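Local coordinates for protein peroxisomal acyl-CoA oxidase 1A (Solanum lycopersicum, PDB 2FON) that probably oxidises fatty acyl-CoA esters in peroxisomal beta-oxidation, using a bound flavin-adenine dinucleotide as cofactor, at residues Phe51-Arg56 against Gln102-Met107; Arg455-Thr460 against Gly472-Met477. All coordinates share one frame; numbering follows the deposited sequence.

Contact 1: Phe51-Arg56 against Gln102-Met107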
loop_
_atom_site.group_PDB
_atom_site.type_symbol
_atom_site.label_atom_id
_atom_site.label_comp_id
_atom_site.label_asym_id
_atom_site.label_seq_id
_atom_site.Cartn_x
_atom_site.Cartn_y
_atom_site.Cartn_z
ATOM N N PHE B 51 -18.087 -10.566 -24.379
ATOM C CA PHE B 51 -17.483 -11.790 -23.914
ATOM C C PHE B 51 -16.816 -12.585 -25.036
ATOM O O PHE B 51 -15.679 -13.033 -24.864
ATOM C CB PHE B 51 -18.515 -12.673 -23.238
ATOM C CG PHE B 51 -17.967 -13.980 -22.821
ATOM C CD1 PHE B 51 -17.088 -14.041 -21.763
ATOM C CD2 PHE B 51 -18.302 -15.150 -23.538
ATOM C CE1 PHE B 51 -16.562 -15.247 -21.392
ATOM C CE2 PHE B 51 -17.779 -16.378 -23.201
ATOM C CZ PHE B 51 -16.913 -16.448 -22.127
ATOM N N GLU B 52 -17.529 -12.769 -26.150
ATOM C CA GLU B 52 -16.979 -13.386 -27.329
ATOM C C GLU B 52 -15.631 -12.761 -27.724
ATOM O O GLU B 52 -14.698 -13.466 -28.113
ATOM C CB GLU B 52 -17.976 -13.243 -28.489
ATOM C CG GLU B 52 -17.824 -14.259 -29.634
ATOM C CD GLU B 52 -16.614 -14.026 -30.574
ATOM O OE1 GLU B 52 -16.089 -12.879 -30.717
ATOM O OE2 GLU B 52 -16.194 -15.024 -31.212
ATOM N N LEU B 53 -15.552 -11.439 -27.620
ATOM C CA LEU B 53 -14.394 -10.676 -28.064
ATOM C C LEU B 53 -13.295 -10.741 -27.019
ATOM O O LEU B 53 -12.124 -10.964 -27.344
ATOM C CB LEU B 53 -14.809 -9.227 -28.303
ATOM C CG LEU B 53 -13.837 -8.243 -28.952
ATOM C CD1 LEU B 53 -14.616 -7.303 -29.868
ATOM C CD2 LEU B 53 -13.015 -7.415 -27.893
ATOM N N THR B 54 -13.656 -10.554 -25.756
ATOM C CA THR B 54 -12.667 -10.752 -24.735
ATOM C C THR B 54 -12.117 -12.175 -24.845
ATOM O O THR B 54 -10.892 -12.368 -24.896
ATOM C CB THR B 54 -13.221 -10.496 -23.332
ATOM O OG1 THR B 54 -13.779 -9.182 -23.284
ATOM C CG2 THR B 54 -12.118 -10.591 -22.295
ATOM N N ASP B 55 -12.996 -13.166 -24.930
ATOM C CA ASP B 55 -12.512 -14.534 -24.855
ATOM C C ASP B 55 -11.544 -14.935 -25.969
ATOM O O ASP B 55 -10.582 -15.672 -25.739
ATOM C CB ASP B 55 -13.673 -15.521 -24.826
ATOM C CG ASP B 55 -13.231 -16.914 -24.468
ATOM O OD1 ASP B 55 -12.584 -17.064 -23.403
ATOM O OD2 ASP B 55 -13.534 -17.856 -25.244
ATOM N N ARG B 56 -11.806 -14.455 -27.176
ATOM C CA ARG B 56 -11.035 -14.890 -28.325
ATOM C C ARG B 56 -9.704 -14.107 -28.406
ATOM O O ARG B 56 -8.720 -14.619 -28.936
ATOM C CB ARG B 56 -11.893 -14.767 -29.600
ATOM C CG ARG B 56 -11.151 -14.557 -30.931
ATOM C CD ARG B 56 -12.153 -14.510 -32.131
ATOM N NE ARG B 56 -13.183 -13.464 -31.990
ATOM C CZ ARG B 56 -12.992 -12.165 -32.255
ATOM N NH1 ARG B 56 -11.821 -11.708 -32.715
ATOM N NH2 ARG B 56 -13.995 -11.321 -32.061
ATOM N N GLN B 102 -10.138 -1.438 -34.380
ATOM C CA GLN B 102 -9.550 -0.667 -33.272
ATOM C C GLN B 102 -10.049 -1.102 -31.871
ATOM O O GLN B 102 -9.274 -1.165 -30.879
ATOM C CB GLN B 102 -9.705 0.839 -33.488
ATOM C CG GLN B 102 -8.626 1.475 -34.449
ATOM C CD GLN B 102 -8.868 2.999 -34.663
ATOM O OE1 GLN B 102 -10.014 3.449 -34.597
ATOM N NE2 GLN B 102 -7.796 3.781 -34.927
ATOM N N GLU B 103 -11.325 -1.450 -31.792
ATOM C CA GLU B 103 -11.846 -2.036 -30.562
ATOM C C GLU B 103 -11.038 -3.293 -30.232
ATOM O O GLU B 103 -10.443 -3.399 -29.143
ATOM C CB GLU B 103 -13.340 -2.282 -30.702
ATOM C CG GLU B 103 -13.966 -3.333 -29.835
ATOM C CD GLU B 103 -15.375 -3.724 -30.369
ATOM O OE1 GLU B 103 -16.283 -4.077 -29.557
ATOM O OE2 GLU B 103 -15.559 -3.683 -31.620
ATOM N N GLU B 104 -10.951 -4.197 -31.201
ATOM C CA GLU B 104 -10.198 -5.433 -31.012
ATOM C C GLU B 104 -8.721 -5.227 -30.619
ATOM O O GLU B 104 -8.226 -5.913 -29.718
ATOM C CB GLU B 104 -10.304 -6.287 -32.243
ATOM C CG GLU B 104 -11.552 -7.068 -32.248
ATOM C CD GLU B 104 -11.805 -7.751 -33.604
ATOM O OE1 GLU B 104 -11.442 -7.173 -34.657
ATOM O OE2 GLU B 104 -12.375 -8.874 -33.613
ATOM N N ALA B 105 -8.061 -4.280 -31.290
ATOM C CA ALA B 105 -6.711 -3.862 -30.994
ATOM C C ALA B 105 -6.579 -3.319 -29.591
ATOM O O ALA B 105 -5.531 -3.496 -28.940
ATOM C CB ALA B 105 -6.263 -2.823 -31.977
ATOM N N THR B 106 -7.603 -2.638 -29.093
ATOM C CA THR B 106 -7.508 -2.203 -27.677
ATOM C C THR B 106 -7.371 -3.431 -26.730
ATOM O O THR B 106 -6.434 -3.509 -25.897
ATOM C CB THR B 106 -8.715 -1.337 -27.249
ATOM O OG1 THR B 106 -9.054 -0.430 -28.316
ATOM C CG2 THR B 106 -8.387 -0.568 -26.054
ATOM N N MET B 107 -8.315 -4.358 -26.884
ATOM C CA MET B 107 -8.314 -5.624 -26.245
ATOM C C MET B 107 -6.935 -6.263 -26.410
ATOM O O MET B 107 -6.319 -6.647 -25.423
ATOM C CB MET B 107 -9.398 -6.506 -26.893
ATOM C CG MET B 107 -10.315 -7.315 -25.944
ATOM S SD MET B 107 -10.979 -6.298 -24.577
ATOM C CE MET B 107 -12.533 -7.098 -24.154
#
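Leu53 packs against Glu103, Glu104 and Met107 of helix 102-112, where the two segments run at 49°. Its CB is directed at the partner helix, and CG, anti to the backbone N (chi1 -172°), carries the branch to 4.2 Å from Glu104 CG. CD1 then meets the methylene CG of Glu104 at 3.9 Å and also lies beside the Glu103 carboxylate, while CD2 packs on the bent chain of Met107. Leucine suits this place because its two methyls diverge, toward the glutamates and toward methionine. Beside this apolar patch the NH1 group of Arg56 donates to Glu104 OE2 at 3.0 Å, with OE2 close to the guanidinium plane but met from above its own carboxylate plane; the two groups are turned 75° apart. Arg56 NE and NH2 grip Glu52 OE1 side-on, NH2 at 2.9 Å. Glu104 OE1 meanwhile accepts from Ser101 N. An alanine in place of Glu104 would probably leave Arg56 without its partner on the other helix and Leu53 CD1 without that methylene. One arginine thus sits between two acids, and its positive charge probably offsets theirs beside the apolar packing, at the surface of the N-terminal helical region.

Contact 2: Arg455-Thr460 against Gly472-Met477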
loop_
_atom_site.group_PDB
_atom_site.type_symbol
_atom_site.label_atom_id
_atom_site.label_comp_id
_atom_site.label_asym_id
_atom_site.label_seq_id
_atom_site.Cartn_x
_atom_site.Cartn_y
_atom_site.Cartn_z
ATOM N N ARG B 455 -17.437 21.001 -3.802
ATOM C CA ARG B 455 -17.864 22.314 -4.318
ATOM C C ARG B 455 -19.171 22.247 -5.048
ATOM O O ARG B 455 -19.958 23.195 -4.979
ATOM C CB ARG B 455 -16.864 22.865 -5.309
ATOM C CG ARG B 455 -15.999 23.987 -4.796
ATOM C CD ARG B 455 -14.867 24.350 -5.794
ATOM N NE ARG B 455 -13.843 25.103 -5.070
ATOM C CZ ARG B 455 -14.026 26.354 -4.666
ATOM N NH1 ARG B 455 -15.166 26.987 -4.950
ATOM N NH2 ARG B 455 -13.090 26.968 -3.969
ATOM N N PHE B 456 -19.403 21.147 -5.757
ATOM C CA PHE B 456 -20.570 20.995 -6.600
ATOM C C PHE B 456 -21.795 20.658 -5.772
ATOM O O PHE B 456 -22.942 21.092 -6.097
ATOM C CB PHE B 456 -20.330 19.910 -7.647
ATOM C CG PHE B 456 -21.568 19.432 -8.274
ATOM C CD1 PHE B 456 -22.270 20.239 -9.152
ATOM C CD2 PHE B 456 -22.103 18.199 -7.931
ATOM C CE1 PHE B 456 -23.457 19.778 -9.729
ATOM C CE2 PHE B 456 -23.314 17.745 -8.493
ATOM C CZ PHE B 456 -23.970 18.507 -9.389
ATOM N N LEU B 457 -21.568 19.834 -4.734
ATOM C CA LEU B 457 -22.622 19.522 -3.755
ATOM C C LEU B 457 -22.959 20.793 -3.000
ATOM O O LEU B 457 -24.125 21.139 -2.888
ATOM C CB LEU B 457 -22.204 18.434 -2.789
ATOM C CG LEU B 457 -21.973 17.064 -3.397
ATOM C CD1 LEU B 457 -21.448 16.180 -2.314
ATOM C CD2 LEU B 457 -23.252 16.446 -4.079
ATOM N N MET B 458 -21.938 21.519 -2.552
ATOM C CA MET B 458 -22.183 22.765 -1.855
ATOM C C MET B 458 -22.925 23.675 -2.771
ATOM O O MET B 458 -23.955 24.223 -2.378
ATOM C CB MET B 458 -20.901 23.437 -1.380
ATOM C CG MET B 458 -20.119 22.624 -0.314
ATOM S SD MET B 458 -21.166 22.282 1.096
ATOM C CE MET B 458 -21.589 20.555 0.861
ATOM N N LYS B 459 -22.476 23.795 -4.013
ATOM C CA LYS B 459 -23.245 24.583 -4.990
ATOM C C LYS B 459 -24.684 24.081 -5.093
ATOM O O LYS B 459 -25.635 24.875 -5.071
ATOM C CB LYS B 459 -22.591 24.583 -6.378
ATOM C CG LYS B 459 -23.287 25.530 -7.340
ATOM C CD LYS B 459 -22.859 25.280 -8.761
ATOM C CE LYS B 459 -23.162 26.485 -9.629
ATOM N NZ LYS B 459 -21.960 26.787 -10.486
ATOM N N THR B 460 -24.853 22.764 -5.194
ATOM C CA THR B 460 -26.198 22.242 -5.413
ATOM C C THR B 460 -27.083 22.584 -4.241
ATOM O O THR B 460 -28.259 22.874 -4.428
ATOM C CB THR B 460 -26.196 20.741 -5.676
ATOM O OG1 THR B 460 -25.732 20.510 -7.003
ATOM C CG2 THR B 460 -27.563 20.169 -5.600
ATOM N N GLY B 472 -30.145 14.134 -12.096
ATOM C CA GLY B 472 -29.346 12.914 -12.111
ATOM C C GLY B 472 -29.043 12.422 -10.707
ATOM O O GLY B 472 -29.927 12.357 -9.847
ATOM N N THR B 473 -27.763 12.126 -10.491
ATOM C CA THR B 473 -27.197 11.634 -9.239
ATOM C C THR B 473 -27.324 12.553 -8.002
ATOM O O THR B 473 -27.033 12.116 -6.887
ATOM C CB THR B 473 -25.691 11.267 -9.437
ATOM O OG1 THR B 473 -24.946 12.457 -9.703
ATOM C CG2 THR B 473 -25.509 10.346 -10.610
ATOM N N VAL B 474 -27.738 13.810 -8.167
ATOM C CA VAL B 474 -28.070 14.603 -6.989
ATOM C C VAL B 474 -29.533 14.897 -6.904
ATOM O O VAL B 474 -29.947 15.855 -6.241
ATOM C CB VAL B 474 -27.290 15.927 -6.875
ATOM C CG1 VAL B 474 -25.845 15.665 -6.497
ATOM C CG2 VAL B 474 -27.408 16.712 -8.140
ATOM N N SER B 475 -30.349 14.075 -7.548
ATOM C CA SER B 475 -31.769 14.311 -7.433
ATOM C C SER B 475 -32.259 14.042 -5.982
ATOM O O SER B 475 -33.225 14.637 -5.525
ATOM C CB SER B 475 -32.528 13.532 -8.484
ATOM O OG SER B 475 -33.223 12.476 -7.866
ATOM N N TYR B 476 -31.567 13.185 -5.243
ATOM C CA TYR B 476 -31.879 13.019 -3.832
ATOM C C TYR B 476 -31.832 14.311 -3.026
ATOM O O TYR B 476 -32.642 14.485 -2.135
ATOM C CB TYR B 476 -31.023 11.963 -3.179
ATOM C CG TYR B 476 -29.556 12.335 -2.960
ATOM C CD1 TYR B 476 -29.125 12.820 -1.726
ATOM C CD2 TYR B 476 -28.606 12.152 -3.960
ATOM C CE1 TYR B 476 -27.804 13.118 -1.493
ATOM C CE2 TYR B 476 -27.289 12.466 -3.745
ATOM C CZ TYR B 476 -26.880 12.945 -2.501
ATOM O OH TYR B 476 -25.552 13.268 -2.263
ATOM N N MET B 477 -30.933 15.233 -3.342
ATOM C CA MET B 477 -30.858 16.480 -2.575
ATOM C C MET B 477 -32.090 17.371 -2.692
ATOM O O MET B 477 -32.240 18.364 -1.945
ATOM C CB MET B 477 -29.645 17.267 -2.965
ATOM C CG MET B 477 -28.389 16.473 -2.782
ATOM S SD MET B 477 -27.309 17.519 -1.833
ATOM C CE MET B 477 -25.866 16.468 -1.604
#
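Val474 and Met477 face Phe456, Leu457 and Thr460 near the C-terminal end of helix 446-462, and no hydrogen bond crosses between the segments. The segment 472-477 begins at Gly472, whose positive phi favours glycine and whose carbonyl receives Ser475 N. Thr473 takes almost no part across the contact; its OG1 is bonded to Glu391 of helix 389-417. Val474 then presents both methyls: CG1, anti to its carbonyl carbon (chi1 -73°), is shared between Leu457 CD2 at 3.6 Å and Phe456 CE2 at 3.8 Å, and CG2 comes 4.1 Å from Phe456 CZ. A branched residue can thus touch two neighbours at once. Tyr476 sends its hydroxyl to Ser510 and His545, while one face of its ring is covered off-centre by Met477 CG. Met477, bent at chi2, brings CE to 3.6 Å from Leu457 CD2, crossing that side chain nearly at right angles, a reach that an unbranched flexible chain allows. Thr460 spends OG1 on Phe456 O, 3.0 Å away, and leaves CG2 facing Val474 CG2 and Met477 CB. Because the hydroxyls of Thr460, Thr473 and Tyr476 bond within the helix or to other helices, the buried seam depends on van der Waals and hydrophobic packing.

In the fold
From the N terminus, contact 1 comes first: helix 48-62 is followed by the long helix 77-97, and helix 102-112 returns to it, closing a loop of 45 residues inside the N-terminal helical region. The chain then passes through the beta-strands of the middle domain and the long helices 297-328, 347-380 and 389-417; the flavin-pocket residues, between 120 and 451, fall between the two contacts. Contact 2 follows, a tight return of only 11 residues that folds the chain beyond helix 446-462 back onto it, near helices 389-417, 499-521 and 535-558. The two loops are in series, neither nested nor crossed, and their nearest atoms are about 26 Å apart.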